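Local coordinates for inositol polyphosphate multikinase alpha (Arabidopsis thaliana, PDB 4FRF), which phosphorylates a broad range of inositol phosphates with ATP, converting inositol 1,4,5-trisphosphate into inositol 1,3,4,5,6-pentakisphosphate, at residues M86-G91 / S119-S124; E193-F198 / G254-I259; S208-M213 / L234-H239. All blocks are in the same frame, centred on the assembly; numbering follows the deposited sequence.

Contact 1: residues M86-G91 / S119-S124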
ATOM      1  N   MET A  86     -10.444  15.037  13.615  1.00 92.41           N
ATOM      2  CA  MET A  86      -9.012  14.828  13.283  1.00 92.11           C
ATOM      3  C   MET A  86      -8.754  14.642  11.796  1.00 90.69           C
ATOM      4  O   MET A  86      -9.456  13.893  11.128  1.00 88.58           O
ATOM      5  CB  MET A  86      -8.419  13.639  14.043  1.00 89.80           C
ATOM      6  CG  MET A  86      -6.954  13.369  13.674  1.00 90.55           C
ATOM      7  SD  MET A  86      -6.357  11.737  14.167  1.00 92.28           S
ATOM      8  CE  MET A  86      -5.667  12.125  15.769  1.00 94.97           C
ATOM      9  N   ASP A  87      -7.704  15.276  11.293  1.00 92.21           N
ATOM     10  CA  ASP A  87      -7.397  15.176   9.882  1.00 93.62           C
ATOM     11  C   ASP A  87      -6.004  14.602   9.599  1.00 93.45           C
ATOM     12  O   ASP A  87      -4.978  15.195   9.970  1.00 94.76           O
ATOM     13  CB  ASP A  87      -7.608  16.510   9.173  1.00 96.91           C
ATOM     14  CG  ASP A  87      -6.459  17.473   9.380  1.00102.73           C
ATOM     15  OD1 ASP A  87      -6.280  17.962  10.518  1.00106.71           O
ATOM     16  OD2 ASP A  87      -5.761  17.782   8.386  1.00108.46           O
ATOM     17  N   VAL A  88      -5.994  13.447   8.922  1.00 91.60           N
ATOM     18  CA  VAL A  88      -4.787  12.694   8.643  1.00 90.12           C
ATOM     19  C   VAL A  88      -4.422  12.720   7.166  1.00 91.03           C
ATOM     20  O   VAL A  88      -5.261  12.462   6.304  1.00 90.72           O
ATOM     21  CB  VAL A  88      -4.977  11.272   9.052  1.00 87.29           C
ATOM     22  CG1 VAL A  88      -3.637  10.563   9.125  1.00 84.84           C
ATOM     23  CG2 VAL A  88      -5.693  11.235  10.382  1.00 87.69           C
ATOM     24  N   LYS A  89      -3.157  13.020   6.888  1.00 93.02           N
ATOM     25  CA  LYS A  89      -2.624  13.033   5.533  1.00 94.53           C
ATOM     26  C   LYS A  89      -2.263  11.622   5.109  1.00 93.48           C
ATOM     27  O   LYS A  89      -1.297  11.036   5.610  1.00 93.72           O
ATOM     28  CB  LYS A  89      -1.385  13.907   5.485  1.00 96.68           C
ATOM     29  CG  LYS A  89      -1.286  14.767   4.259  1.00101.25           C
ATOM     30  CD  LYS A  89      -0.999  16.221   4.647  1.00106.79           C
ATOM     31  CE  LYS A  89      -1.167  17.152   3.461  1.00110.37           C
ATOM     32  NZ  LYS A  89      -1.038  18.575   3.865  1.00113.69           N
ATOM     33  N   MET A  90      -3.065  11.057   4.217  1.00 93.52           N
ATOM     34  CA  MET A  90      -2.844   9.703   3.739  1.00 91.50           C
ATOM     35  C   MET A  90      -1.813   9.669   2.643  1.00 92.94           C
ATOM     36  O   MET A  90      -1.883  10.441   1.683  1.00 94.20           O
ATOM     37  CB  MET A  90      -4.137   9.115   3.233  1.00 90.15           C
ATOM     38  CG  MET A  90      -5.021   8.659   4.336  1.00 91.72           C
ATOM     39  SD  MET A  90      -4.309   7.210   5.107  1.00 96.37           S
ATOM     40  CE  MET A  90      -5.090   7.268   6.704  1.00 97.57           C
ATOM     41  N   GLY A  91      -0.837   8.784   2.792  1.00 93.15           N
ATOM     42  CA  GLY A  91       0.124   8.548   1.732  1.00 95.27           C
ATOM     43  C   GLY A  91       1.524   8.248   2.208  1.00 96.87           C
ATOM     44  O   GLY A  91       2.125   9.046   2.940  1.00 98.51           O
ATOM     45  N   SER A 119       5.371   5.370   8.623  1.00 81.55           N
ATOM     46  CA  SER A 119       4.081   4.682   8.526  1.00 79.93           C
ATOM     47  C   SER A 119       3.333   5.139   7.292  1.00 78.75           C
ATOM     48  O   SER A 119       3.849   5.943   6.498  1.00 80.09           O
ATOM     49  CB  SER A 119       3.267   4.941   9.772  1.00 80.49           C
ATOM     50  OG  SER A 119       4.120   4.926  10.901  1.00 84.38           O
ATOM     51  N   GLY A 120       2.126   4.638   7.104  1.00 75.67           N
ATOM     52  CA  GLY A 120       1.369   5.042   5.911  1.00 77.25           C
ATOM     53  C   GLY A 120       0.986   6.535   5.753  1.00 78.77           C
ATOM     54  O   GLY A 120       0.553   6.955   4.674  1.00 79.01           O
ATOM     55  N   PHE A 121       1.177   7.340   6.802  1.00 79.65           N
ATOM     56  CA  PHE A 121       0.313   8.500   7.006  1.00 80.13           C
ATOM     57  C   PHE A 121       0.879   9.548   7.970  1.00 82.92           C
ATOM     58  O   PHE A 121       2.013   9.422   8.435  1.00 85.37           O
ATOM     59  CB  PHE A 121      -1.007   8.020   7.537  1.00 77.93           C
ATOM     60  CG  PHE A 121      -0.894   7.293   8.833  1.00 76.52           C
ATOM     61  CD1 PHE A 121      -0.657   5.922   8.860  1.00 75.66           C
ATOM     62  CD2 PHE A 121      -1.058   7.970  10.034  1.00 78.18           C
ATOM     63  CE1 PHE A 121      -0.580   5.233  10.066  1.00 74.68           C
ATOM     64  CE2 PHE A 121      -1.004   7.300  11.240  1.00 77.89           C
ATOM     65  CZ  PHE A 121      -0.753   5.922  11.259  1.00 78.90           C
ATOM     66  N   ARG A 122       0.054  10.544   8.317  1.00 82.41           N
ATOM     67  CA  ARG A 122       0.518  11.707   9.086  1.00 84.14           C
ATOM     68  C   ARG A 122      -0.639  12.504   9.727  1.00 85.02           C
ATOM     69  O   ARG A 122      -1.345  13.249   9.036  1.00 85.81           O
ATOM     70  CB  ARG A 122       1.313  12.638   8.176  1.00 85.64           C
ATOM     71  CG  ARG A 122       2.320  13.507   8.892  1.00 88.88           C
ATOM     72  CD  ARG A 122       2.666  14.782   8.095  1.00 91.33           C
ATOM     73  NE  ARG A 122       2.717  14.577   6.647  1.00 91.42           N
ATOM     74  CZ  ARG A 122       3.198  15.467   5.778  1.00 98.93           C
ATOM     75  NH1 ARG A 122       3.699  16.622   6.200  1.00105.45           N
ATOM     76  NH2 ARG A 122       3.190  15.204   4.482  1.00102.34           N
ATOM     77  N   ILE A 123      -0.794  12.396  11.045  1.00 83.96           N
ATOM     78  CA  ILE A 123      -1.778  13.207  11.756  1.00 83.88           C
ATOM     79  C   ILE A 123      -1.435  14.697  11.617  1.00 87.16           C
ATOM     80  O   ILE A 123      -0.350  15.131  12.008  1.00 89.16           O
ATOM     81  CB  ILE A 123      -1.842  12.831  13.218  1.00 83.61           C
ATOM     82  CG1 ILE A 123      -2.261  11.382  13.357  1.00 77.91           C
ATOM     83  CG2 ILE A 123      -2.813  13.704  13.928  1.00 85.06           C
ATOM     84  CD1 ILE A 123      -2.068  10.841  14.723  1.00 77.42           C
ATOM     85  N   SER A 124      -2.337  15.452  10.990  1.00 87.71           N
ATOM     86  CA  SER A 124      -2.053  16.833  10.573  1.00 90.46           C
ATOM     87  C   SER A 124      -2.630  17.801  11.575  1.00 92.91           C
ATOM     88  O   SER A 124      -2.250  18.981  11.627  1.00 96.06           O
ATOM     89  CB  SER A 124      -2.670  17.120   9.203  1.00 90.00           C
ATOM     90  OG  SER A 124      -1.885  16.587   8.156  1.00 92.65           O
TER
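Met86 runs out with CG trans to the backbone N (chi1 178°) then bends at chi3 (-93°), bringing CE to 3.7 Å from Ile123 CG2. The two residues sit on neighbouring antiparallel strands, 83-90 and 121-130, of the five-stranded sheet, and strand 83-90 carries all but the final glycine of the PxxxDxKxG signature of inositol phosphate kinases, which in relatives is associated with binding the inositol phosphate. Val88 and Met90 continue the same apolar face: Val88 CG1 meets the Phe121 ring obliquely, 3.8 Å from CD2, while the Met90 side chain lies alongside Phe121. Helices 149-158 and 249-265 cover this face, which suits flexible thioethers and branched chains. With an alanine in place of Met86, Ile123 CG2 and CD1 would probably lose the thioether they pack against, opening a gap beside Thr155.

The other face is polar. Lys89 lays CD over one face of the Arg122 guanidinium, toward its rim and 4.2 Å above its plane, while Arg122 NH2 is salt-bridged to Asp111 and Asp87 OD2 to Arg141. Between the strands, Lys89 N donates to Arg122 O (2.8 Å) from above the carbonyl plane, whereas Ser124 N reaches Asp87 O in plane, also at 2.8 Å. Gly91 has backbone angles that would jam any CB against the preceding carbonyl, and its N donates to Gly120 O at 3.0 Å.

Contact 2: residues E193-F198 / G254-I259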
ATOM      1  N   GLU A 193     -14.239  -0.638   4.536  1.00 73.34           N
ATOM      2  CA  GLU A 193     -14.970  -0.467   3.282  1.00 74.90           C
ATOM      3  C   GLU A 193     -14.162   0.296   2.239  1.00 74.89           C
ATOM      4  O   GLU A 193     -14.127  -0.089   1.065  1.00 75.62           O
ATOM      5  CB  GLU A 193     -16.283   0.240   3.521  1.00 77.52           C
ATOM      6  CG  GLU A 193     -17.390  -0.683   3.946  1.00 81.55           C
ATOM      7  CD  GLU A 193     -18.715  -0.004   3.954  1.00 87.62           C
ATOM      8  OE1 GLU A 193     -18.748   1.247   3.881  1.00 93.15           O
ATOM      9  OE2 GLU A 193     -19.729  -0.712   4.050  1.00 91.14           O
ATOM     10  N   LEU A 194     -13.525   1.378   2.665  1.00 74.84           N
ATOM     11  CA  LEU A 194     -12.677   2.164   1.782  1.00 75.68           C
ATOM     12  C   LEU A 194     -11.486   1.342   1.282  1.00 75.34           C
ATOM     13  O   LEU A 194     -11.054   1.483   0.129  1.00 75.57           O
ATOM     14  CB  LEU A 194     -12.163   3.401   2.509  1.00 75.94           C
ATOM     15  CG  LEU A 194     -13.027   4.646   2.529  1.00 77.40           C
ATOM     16  CD1 LEU A 194     -12.735   5.431   3.772  1.00 78.26           C
ATOM     17  CD2 LEU A 194     -12.762   5.482   1.299  1.00 77.32           C
ATOM     18  N   LYS A 195     -10.907   0.534   2.172  1.00 74.39           N
ATOM     19  CA  LYS A 195      -9.772  -0.281   1.787  1.00 73.69           C
ATOM     20  C   LYS A 195     -10.161  -1.203   0.644  1.00 73.46           C
ATOM     21  O   LYS A 195      -9.548  -1.163  -0.431  1.00 73.07           O
ATOM     22  CB  LYS A 195      -9.258  -1.104   2.958  1.00 73.34           C
ATOM     23  CG  LYS A 195      -8.199  -2.136   2.556  1.00 72.44           C
ATOM     24  CD  LYS A 195      -7.870  -3.043   3.704  1.00 71.23           C
ATOM     25  CE  LYS A 195      -7.492  -4.406   3.217  1.00 74.37           C
ATOM     26  NZ  LYS A 195      -7.998  -5.481   4.156  1.00 77.31           N
ATOM     27  N   THR A 196     -11.191  -2.022   0.869  1.00 72.34           N
ATOM     28  CA  THR A 196     -11.694  -2.870  -0.182  1.00 71.61           C
ATOM     29  C   THR A 196     -11.728  -2.065  -1.452  1.00 73.63           C
ATOM     30  O   THR A 196     -11.060  -2.397  -2.411  1.00 75.24           O
ATOM     31  CB  THR A 196     -13.098  -3.342   0.086  1.00 72.11           C
ATOM     32  OG1 THR A 196     -13.102  -4.245   1.191  1.00 71.50           O
ATOM     33  CG2 THR A 196     -13.653  -4.043  -1.142  1.00 70.83           C
ATOM     34  N   TRP A 197     -12.471  -0.966  -1.446  1.00 74.72           N
ATOM     35  CA  TRP A 197     -12.612  -0.182  -2.651  1.00 75.84           C
ATOM     36  C   TRP A 197     -11.251   0.143  -3.264  1.00 75.30           C
ATOM     37  O   TRP A 197     -11.047  -0.044  -4.463  1.00 76.27           O
ATOM     38  CB  TRP A 197     -13.423   1.094  -2.399  1.00 77.98           C
ATOM     39  CG  TRP A 197     -13.714   1.886  -3.656  1.00 78.61           C
ATOM     40  CD1 TRP A 197     -14.390   1.449  -4.753  1.00 79.18           C
ATOM     41  CD2 TRP A 197     -13.357   3.253  -3.922  1.00 79.17           C
ATOM     42  NE1 TRP A 197     -14.450   2.443  -5.700  1.00 83.21           N
ATOM     43  CE2 TRP A 197     -13.832   3.564  -5.211  1.00 81.63           C
ATOM     44  CE3 TRP A 197     -12.682   4.242  -3.197  1.00 77.78           C
ATOM     45  CZ2 TRP A 197     -13.643   4.822  -5.800  1.00 82.54           C
ATOM     46  CZ3 TRP A 197     -12.480   5.496  -3.797  1.00 78.53           C
ATOM     47  CH2 TRP A 197     -12.962   5.768  -5.078  1.00 79.66           C
ATOM     48  N   PHE A 198     -10.310   0.578  -2.435  1.00 73.97           N
ATOM     49  CA  PHE A 198      -9.022   1.035  -2.949  1.00 74.54           C
ATOM     50  C   PHE A 198      -8.174  -0.101  -3.514  1.00 74.11           C
ATOM     51  O   PHE A 198      -7.220   0.130  -4.261  1.00 74.66           O
ATOM     52  CB  PHE A 198      -8.251   1.788  -1.881  1.00 73.58           C
ATOM     53  CG  PHE A 198      -8.497   3.247  -1.889  1.00 72.64           C
ATOM     54  CD1 PHE A 198      -7.643   4.099  -2.567  1.00 73.34           C
ATOM     55  CD2 PHE A 198      -9.576   3.783  -1.211  1.00 71.55           C
ATOM     56  CE1 PHE A 198      -7.872   5.470  -2.581  1.00 75.31           C
ATOM     57  CE2 PHE A 198      -9.807   5.141  -1.211  1.00 72.70           C
ATOM     58  CZ  PHE A 198      -8.962   5.989  -1.908  1.00 74.27           C
ATOM     59  N   GLY A 254      -0.859   3.554   2.806  1.00 70.83           N
ATOM     60  CA  GLY A 254      -1.196   4.412   3.946  1.00 71.94           C
ATOM     61  C   GLY A 254      -2.414   3.932   4.702  1.00 71.03           C
ATOM     62  O   GLY A 254      -2.354   3.700   5.906  1.00 71.90           O
ATOM     63  N   LEU A 255      -3.509   3.726   3.983  1.00 70.09           N
ATOM     64  CA  LEU A 255      -4.759   3.365   4.604  1.00 69.12           C
ATOM     65  C   LEU A 255      -4.579   2.086   5.396  1.00 68.51           C
ATOM     66  O   LEU A 255      -5.123   1.932   6.484  1.00 68.65           O
ATOM     67  CB  LEU A 255      -5.844   3.191   3.546  1.00 68.25           C
ATOM     68  CG  LEU A 255      -7.239   2.862   4.068  1.00 68.91           C
ATOM     69  CD1 LEU A 255      -7.769   4.024   4.899  1.00 70.46           C
ATOM     70  CD2 LEU A 255      -8.210   2.510   2.933  1.00 68.09           C
ATOM     71  N   CYS A 256      -3.756   1.187   4.881  1.00 69.01           N
ATOM     72  CA  CYS A 256      -3.607  -0.118   5.514  1.00 69.03           C
ATOM     73  C   CYS A 256      -2.821  -0.024   6.823  1.00 68.57           C
ATOM     74  O   CYS A 256      -3.223  -0.604   7.832  1.00 68.49           O
ATOM     75  CB  CYS A 256      -2.992  -1.140   4.546  1.00 68.47           C
ATOM     76  SG  CYS A 256      -4.185  -1.795   3.337  1.00 72.24           S
ATOM     77  N   SER A 257      -1.738   0.751   6.811  1.00 67.91           N
ATOM     78  CA  SER A 257      -1.026   1.074   8.029  1.00 68.64           C
ATOM     79  C   SER A 257      -2.005   1.755   9.014  1.00 70.71           C
ATOM     80  O   SER A 257      -2.236   1.279  10.143  1.00 70.92           O
ATOM     81  CB  SER A 257       0.131   2.009   7.702  1.00 69.61           C
ATOM     82  OG  SER A 257       0.973   2.211   8.817  1.00 70.36           O
ATOM     83  N   PHE A 258      -2.648   2.820   8.563  1.00 71.01           N
ATOM     84  CA  PHE A 258      -3.608   3.454   9.409  1.00 71.98           C
ATOM     85  C   PHE A 258      -4.573   2.423   9.994  1.00 71.09           C
ATOM     86  O   PHE A 258      -4.772   2.391  11.198  1.00 73.27           O
ATOM     87  CB  PHE A 258      -4.357   4.562   8.678  1.00 73.08           C
ATOM     88  CG  PHE A 258      -5.016   5.554   9.601  1.00 74.29           C
ATOM     89  CD1 PHE A 258      -4.306   6.648  10.089  1.00 76.77           C
ATOM     90  CD2 PHE A 258      -6.347   5.391   9.987  1.00 72.27           C
ATOM     91  CE1 PHE A 258      -4.917   7.571  10.939  1.00 77.66           C
ATOM     92  CE2 PHE A 258      -6.955   6.298  10.835  1.00 74.14           C
ATOM     93  CZ  PHE A 258      -6.235   7.380  11.327  1.00 76.29           C
ATOM     94  N   ILE A 259      -5.134   1.547   9.161  1.00 69.08           N
ATOM     95  CA  ILE A 259      -6.139   0.603   9.672  1.00 68.42           C
ATOM     96  C   ILE A 259      -5.556  -0.252  10.784  1.00 68.32           C
ATOM     97  O   ILE A 259      -6.261  -0.641  11.729  1.00 68.74           O
ATOM     98  CB  ILE A 259      -6.736  -0.301   8.568  1.00 67.43           C
ATOM     99  CG1 ILE A 259      -7.668   0.506   7.672  1.00 70.02           C
ATOM    100  CG2 ILE A 259      -7.533  -1.460   9.181  1.00 64.02           C
ATOM    101  CD1 ILE A 259      -8.665  -0.355   6.913  1.00 72.16           C
TER
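Leu255 pushes its CD2 methyl against the backbone of Lys195, 3.4 Å from CA, and also meets Leu194 CB at 4.1 Å. Its CG is trans to the backbone N (chi1 -178°), which extends the branch straight across the gap between two helices whose segment axes stay 10.2 Å apart. Leucine suits the place because its long, branched hydrocarbon spans that separation.

Lys195 supplies the other half of the interface through its methylenes. CB packs against Ile259 CD1 at 4.1 Å, and farther along the chain CD passes the sulfur of Cys256, SG lying 3.9 Å away. No hydrogen bond joins the two segments, so apolar contact alone links them directly. The amino end turns away to a different partner: NZ forms a salt bridge with Glu199 of the second subunit. A lysine thus serves two purposes, its aliphatic stem packing on Leu255, Cys256 and Ile259 and its charge reaching the dimer partner; Leu252 of the second subunit also packs on Cys256.

One shell out, Leu191 of helix 187-200 touches both Leu255 and Ile259, and Phe198 stacks on Phe251, extending the apolar seam along both helices. These run nearly antiparallel, their segments at 153°. Beyond them stands the central antiparallel sheet: Phe258 rests on Val88 and Met90 of strand 83-90, Leu255 touches Ile211 of strand 209-216, and Leu194 reaches Leu234 of strand 231-235.

Contact 3: residues S208-M213 / L234-H239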
ATOM      1  N   SER A 208      -1.986  13.487  -2.489  1.00 96.12           N
ATOM      2  CA  SER A 208      -1.770  14.559  -1.502  1.00 97.36           C
ATOM      3  C   SER A 208      -3.070  14.996  -0.833  1.00 96.63           C
ATOM      4  O   SER A 208      -3.488  16.137  -0.955  1.00 99.52           O
ATOM      5  CB  SER A 208      -1.079  15.748  -2.170  1.00100.15           C
ATOM      6  OG  SER A 208      -0.530  16.601  -1.194  1.00105.49           O
ATOM      7  N   CYS A 209      -3.628  14.108  -0.025  1.00 93.45           N
ATOM      8  CA  CYS A 209      -5.050  14.091   0.225  1.00 93.26           C
ATOM      9  C   CYS A 209      -5.314  13.455   1.617  1.00 90.28           C
ATOM     10  O   CYS A 209      -4.578  12.578   2.043  1.00 87.60           O
ATOM     11  CB  CYS A 209      -5.703  13.306  -0.921  1.00 92.21           C
ATOM     12  SG  CYS A 209      -7.419  12.835  -0.761  1.00 96.81           S
ATOM     13  N   SER A 210      -6.274  13.996   2.370  1.00 90.81           N
ATOM     14  CA  SER A 210      -6.403  13.654   3.800  1.00 88.61           C
ATOM     15  C   SER A 210      -7.661  12.867   4.121  1.00 86.92           C
ATOM     16  O   SER A 210      -8.685  13.027   3.470  1.00 88.31           O
ATOM     17  CB  SER A 210      -6.375  14.925   4.669  1.00 91.08           C
ATOM     18  OG  SER A 210      -5.210  15.708   4.431  1.00 92.93           O
ATOM     19  N   ILE A 211      -7.593  12.050   5.161  1.00 84.70           N
ATOM     20  CA  ILE A 211      -8.785  11.475   5.736  1.00 84.71           C
ATOM     21  C   ILE A 211      -9.236  12.308   6.919  1.00 87.63           C
ATOM     22  O   ILE A 211      -8.413  12.773   7.702  1.00 88.86           O
ATOM     23  CB  ILE A 211      -8.551  10.080   6.228  1.00 81.76           C
ATOM     24  CG1 ILE A 211      -8.678   9.095   5.077  1.00 82.88           C
ATOM     25  CG2 ILE A 211      -9.562   9.730   7.288  1.00 81.58           C
ATOM     26  CD1 ILE A 211      -8.536   7.652   5.503  1.00 81.76           C
ATOM     27  N   LEU A 212     -10.552  12.455   7.070  1.00 88.68           N
ATOM     28  CA  LEU A 212     -11.121  13.176   8.181  1.00 90.06           C
ATOM     29  C   LEU A 212     -11.999  12.281   9.026  1.00 89.14           C
ATOM     30  O   LEU A 212     -12.962  11.705   8.529  1.00 89.61           O
ATOM     31  CB  LEU A 212     -11.945  14.339   7.672  1.00 93.64           C
ATOM     32  CG  LEU A 212     -12.419  15.318   8.747  1.00 96.79           C
ATOM     33  CD1 LEU A 212     -12.643  16.683   8.148  1.00 97.96           C
ATOM     34  CD2 LEU A 212     -13.686  14.810   9.413  1.00100.76           C
ATOM     35  N   MET A 213     -11.683  12.195  10.318  1.00 88.48           N
ATOM     36  CA  MET A 213     -12.551  11.525  11.290  1.00 86.97           C
ATOM     37  C   MET A 213     -13.281  12.562  12.138  1.00 89.17           C
ATOM     38  O   MET A 213     -12.760  13.654  12.388  1.00 90.22           O
ATOM     39  CB  MET A 213     -11.741  10.591  12.190  1.00 84.86           C
ATOM     40  CG  MET A 213     -10.827   9.618  11.426  1.00 84.07           C
ATOM     41  SD  MET A 213      -9.981   8.388  12.472  1.00 82.28           S
ATOM     42  CE  MET A 213      -8.739   9.421  13.271  1.00 83.13           C
ATOM     43  N   LEU A 234     -13.052  11.790   3.012  1.00 88.60           N
ATOM     44  CA  LEU A 234     -11.837  12.214   2.372  1.00 87.20           C
ATOM     45  C   LEU A 234     -12.000  13.653   1.984  1.00 89.38           C
ATOM     46  O   LEU A 234     -13.056  14.043   1.524  1.00 91.09           O
ATOM     47  CB  LEU A 234     -11.606  11.396   1.113  1.00 86.59           C
ATOM     48  CG  LEU A 234     -10.830  10.098   1.222  1.00 84.91           C
ATOM     49  CD1 LEU A 234     -11.488   9.164   2.222  1.00 84.65           C
ATOM     50  CD2 LEU A 234     -10.740   9.463  -0.148  1.00 85.52           C
ATOM     51  N   VAL A 235     -10.923  14.420   2.073  1.00 89.27           N
ATOM     52  CA  VAL A 235     -10.971  15.829   1.734  1.00 92.32           C
ATOM     53  C   VAL A 235      -9.763  16.255   0.909  1.00 93.41           C
ATOM     54  O   VAL A 235      -8.861  15.478   0.689  1.00 91.17           O
ATOM     55  CB  VAL A 235     -11.085  16.717   3.002  1.00 93.94           C
ATOM     56  CG1 VAL A 235     -12.301  16.323   3.827  1.00 92.54           C
ATOM     57  CG2 VAL A 235      -9.828  16.629   3.833  1.00 91.39           C
ATOM     58  N   ASP A 236      -9.732  17.523   0.516  1.00 97.90           N
ATOM     59  CA  ASP A 236      -8.665  18.066  -0.338  1.00100.32           C
ATOM     60  C   ASP A 236      -8.511  17.308  -1.621  1.00 99.00           C
ATOM     61  O   ASP A 236      -7.822  16.304  -1.665  1.00 97.41           O
ATOM     62  CB  ASP A 236      -7.329  18.099   0.404  1.00 99.47           C
ATOM     63  CG  ASP A 236      -7.351  19.026   1.591  1.00105.12           C
ATOM     64  OD1 ASP A 236      -7.948  20.118   1.483  1.00117.48           O
ATOM     65  OD2 ASP A 236      -6.809  18.657   2.647  1.00107.41           O
ATOM     66  N   PHE A 237      -9.137  17.806  -2.679  1.00101.61           N
ATOM     67  CA  PHE A 237      -9.030  17.155  -3.972  1.00100.99           C
ATOM     68  C   PHE A 237      -8.364  18.046  -5.013  1.00104.92           C
ATOM     69  O   PHE A 237      -8.640  17.932  -6.201  1.00107.20           O
ATOM     70  CB  PHE A 237     -10.409  16.724  -4.456  1.00100.36           C
ATOM     71  CG  PHE A 237     -11.145  15.862  -3.486  1.00 96.11           C
ATOM     72  CD1 PHE A 237     -10.806  14.530  -3.327  1.00 92.10           C
ATOM     73  CD2 PHE A 237     -12.206  16.367  -2.754  1.00 96.46           C
ATOM     74  CE1 PHE A 237     -11.518  13.707  -2.451  1.00 89.59           C
ATOM     75  CE2 PHE A 237     -12.903  15.557  -1.861  1.00 95.06           C
ATOM     76  CZ  PHE A 237     -12.562  14.220  -1.722  1.00 88.90           C
ATOM     77  N   ALA A 238      -7.471  18.925  -4.566  1.00106.62           N
ATOM     78  CA  ALA A 238      -6.762  19.818  -5.481  1.00109.76           C
ATOM     79  C   ALA A 238      -5.903  19.060  -6.488  1.00109.22           C
ATOM     80  O   ALA A 238      -5.729  19.510  -7.619  1.00112.15           O
ATOM     81  CB  ALA A 238      -5.912  20.807  -4.703  1.00111.33           C
ATOM     82  N   HIS A 239      -5.380  17.900  -6.080  1.00106.30           N
ATOM     83  CA  HIS A 239      -4.363  17.208  -6.870  1.00105.08           C
ATOM     84  C   HIS A 239      -4.809  15.860  -7.381  1.00102.54           C
ATOM     85  O   HIS A 239      -3.995  15.095  -7.886  1.00102.50           O
ATOM     86  CB  HIS A 239      -3.086  17.034  -6.057  1.00103.38           C
ATOM     87  CG  HIS A 239      -2.483  18.321  -5.605  1.00107.46           C
ATOM     88  ND1 HIS A 239      -1.417  18.907  -6.251  1.00110.58           N
ATOM     89  CD2 HIS A 239      -2.814  19.151  -4.585  1.00109.84           C
ATOM     90  CE1 HIS A 239      -1.112  20.042  -5.645  1.00114.43           C
ATOM     91  NE2 HIS A 239      -1.942  20.212  -4.629  1.00113.86           N
TER
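Ser210 O is approached by two groups of the facing strand. Val235 N donates to it at 3.0 Å, nearly straight at 162° and in the carbonyl plane, while Leu234 CA makes a C-H...O contact with the same oxygen at 3.4 Å. The return bond of this hydrogen-bonded pair, Ser210 N to Val235 O, is weak at 3.4 Å, close to the end of strand 231-235.

Side chains alternate between the two faces. On one, Val235 sets CG2 against Ser210 CB (3.9 Å) and presents CG1 to Leu212 CB (4.3 Å); a beta-branched residue can serve two neighbours at once in this way. On the other, Ile211 and Leu234 slant across each other, CG1 to CD1 at 4.0 Å, and face inward to helices 187-200 and 249-265, Ile211 also meeting Leu191 and Leu234 meeting Phe251.

Strands 209-216 and 231-235 are consecutive antiparallel strands at one margin of the sheet, and the chain leaves them through Asp236-Phe237-Ala238. This Asp-Phe sequence corresponds to the DFG segment of protein kinases; in related inositol phosphate kinases its aspartate binds the metal that accompanies ATP. Here Asp236 takes up a positive phi as the strand gives way to loop. Cys209 lies beside this loop: its SG, trans to the backbone N (chi1 169°), is 3.6 Å from Asp236 O. The compact thiol also stands obliquely to the Phe237 ring, 5.3 Å from SG to the ring centroid. That ring sits over the carbonyl carbon of Val235 and stacks on Phe35, while farther along His239 ND1 is hydrogen-bonded to Tyr96 OH.

In the fold
After two N-terminal helices comes strand 83-90, and contact 1 closes a largely helical loop by returning strand 121-130 alongside it. The chain passes through a short strand and further helices before 193-198 opens contact 2, which closes only when helix 249-265 arrives. Contact 3 is nested within that loop: 208-213 and 234-239 pair before the helix is reached. Contacts 1 and 3 share one sheet, since strand 209-216 lies on the other flank of strand 83-90, joined to it by Val88 O and Ile211 N. Contact 2 joins helices packed on this sheet: Phe258 meets Phe121 and Met213, and Ser257 OG probably bonds Gly120 N. Contacts 1 and 2 border the second subunit.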